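Putative tetrapyrrole (Corrin/porphyrin) methylase (Bacteroides fragilis, PDB 3FFY) probably catalyses the S-adenosylmethionine-dependent 2'-O-methylation of the ribose of a cytidine in 16S ribosomal RNA, this chain being the C-terminal part of the enzyme. Local coordinates at residues V72-E77 and I106-A111. Sequence-based numbering, arbitrary orientation.
Sequences VSVSRE and IVIVLA
Two antiparallel strands inside the five-stranded mixed sheet of this C-terminal alpha/beta part of an RsmI-type methyltransferase meet here, Val72 to Glu77 running against Ile106 to Leu110, with their axes 4.7 Å apart at closest approach. Strand 82-87 continues the sheet beyond the first and strand 45-50 beyond the second, so both are interior strands. Ser73 with Val109 and Ser75 with Val107 form the hydrogen-bonded pairs. In the first, Val109 N gives an almost perfectly straight bond to Ser73 O at 2.8 Å, while the return bond from Ser73 N to Val109 O is more bent, 140° at the hydrogen, and its donor is tilted from the carbonyl plane. The second pair is more even: Ser75 N to Val107 O and Val107 N to Ser75 O both measure 2.9 Å, each donor lying in the plane of the carbonyl it meets. Val72 with Leu110 and Val74 with Ile108 are the non-hydrogen-bonded pairs, and their side chains share an apolar face covered in part by helix 55-66 through Leu55, Thr58 and Phe66. On the other face Ser73, Ser75, Val107 and Val109 lie together, and Ala9 of helix 6-12 packs on the last three; the hydroxyl of Ser75 is hydrogen-bonded to that of Thr85. On the apolar face, Val74 and Ile108 stand side by side, Val74 CG2 lying 4.1 Å from Ile108 CG1. The other methyl, Val74 CG1, placed anti to the backbone N (chi1 167°), reaches the flank of Ile106 at its CB, 3.9 Å away. The tightest apolar touch is diagonal: Val72 CG2 slants across to Ile108 CG2 at 3.5 Å.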
# COMPACT_ATOMS: atom_id res chain seq x y z
N VAL A 72 2.71 10.68 -6.38
CA VAL A 72 2.33 10.91 -5.03
C VAL A 72 1.49 9.74 -4.54
O VAL A 72 0.90 8.97 -5.36
CB VAL A 72 1.49 12.19 -4.94
CG1 VAL A 72 0.18 12.07 -5.82
CG2 VAL A 72 1.22 12.62 -3.48
N SER A 73 1.45 9.57 -3.22
CA SER A 73 0.68 8.51 -2.55
C SER A 73 0.04 9.16 -1.34
O SER A 73 0.76 9.78 -0.53
CB SER A 73 1.62 7.40 -2.04
OG SER A 73 0.91 6.24 -1.67
N VAL A 74 -1.26 8.99 -1.17
CA VAL A 74 -1.93 9.49 0.00
C VAL A 74 -2.52 8.29 0.74
O VAL A 74 -3.20 7.43 0.15
CB VAL A 74 -2.97 10.58 -0.36
CG1 VAL A 74 -3.89 10.87 0.86
CG2 VAL A 74 -2.24 11.85 -0.94
N SER A 75 -2.18 8.21 2.02
CA SER A 75 -2.48 7.05 2.81
C SER A 75 -3.16 7.40 4.13
O SER A 75 -2.86 8.40 4.83
CB SER A 75 -1.22 6.22 3.14
OG SER A 75 -0.67 5.68 1.96
N ARG A 76 -4.02 6.47 4.51
CA ARG A 76 -4.68 6.55 5.77
C ARG A 76 -4.45 5.26 6.51
O ARG A 76 -4.61 4.16 5.97
CB ARG A 76 -6.15 6.81 5.51
CG ARG A 76 -6.91 7.09 6.76
CD ARG A 76 -8.34 7.21 6.46
NE ARG A 76 -9.08 6.60 7.55
CZ ARG A 76 -9.96 5.62 7.41
NH1 ARG A 76 -10.26 5.14 6.20
NH2 ARG A 76 -10.58 5.13 8.49
N GLU A 77 -4.02 5.40 7.75
CA GLU A 77 -3.72 4.24 8.53
C GLU A 77 -5.00 3.79 9.25
O GLU A 77 -5.50 4.50 10.10
CB GLU A 77 -2.64 4.57 9.54
CG GLU A 77 -2.47 3.42 10.50
CD GLU A 77 -1.43 3.65 11.58
OE1 GLU A 77 -1.64 3.07 12.67
OE2 GLU A 77 -0.43 4.39 11.35
N ILE A 106 -4.25 12.07 7.06
CA ILE A 106 -3.54 11.31 6.05
C ILE A 106 -2.06 11.66 6.06
O ILE A 106 -1.64 12.63 6.68
CB ILE A 106 -4.16 11.50 4.65
CG1 ILE A 106 -4.29 12.99 4.27
CG2 ILE A 106 -5.56 10.82 4.61
CD1 ILE A 106 -5.73 13.60 4.65
N VAL A 107 -1.31 10.82 5.37
CA VAL A 107 0.09 10.98 5.10
C VAL A 107 0.17 11.12 3.59
O VAL A 107 -0.49 10.37 2.82
CB VAL A 107 0.93 9.70 5.54
CG1 VAL A 107 2.44 9.89 5.28
CG2 VAL A 107 0.63 9.29 6.99
N ILE A 108 0.96 12.12 3.15
CA ILE A 108 1.27 12.32 1.78
C ILE A 108 2.73 11.95 1.57
O ILE A 108 3.63 12.49 2.26
CB ILE A 108 1.05 13.80 1.32
CG1 ILE A 108 -0.34 14.27 1.74
CG2 ILE A 108 1.32 13.93 -0.23
CD1 ILE A 108 -0.62 15.82 1.58
N VAL A 109 2.96 11.02 0.64
CA VAL A 109 4.32 10.63 0.23
C VAL A 109 4.49 11.09 -1.20
O VAL A 109 3.82 10.59 -2.12
CB VAL A 109 4.56 9.12 0.35
CG1 VAL A 109 6.07 8.75 -0.00
CG2 VAL A 109 4.22 8.70 1.76
N LEU A 110 5.34 12.11 -1.37
CA LEU A 110 5.56 12.81 -2.63
C LEU A 110 6.95 12.44 -3.19
O LEU A 110 7.97 12.55 -2.52
CB LEU A 110 5.53 14.33 -2.37
CG LEU A 110 5.62 15.28 -3.59
CD1 LEU A 110 4.41 15.13 -4.62
CD2 LEU A 110 5.85 16.75 -3.11
N ALA A 111 6.96 12.04 -4.44
CA ALA A 111 8.19 11.75 -5.18
C ALA A 111 9.02 13.00 -5.30
O ALA A 111 8.50 14.13 -5.48
CB ALA A 111 7.84 11.15 -6.60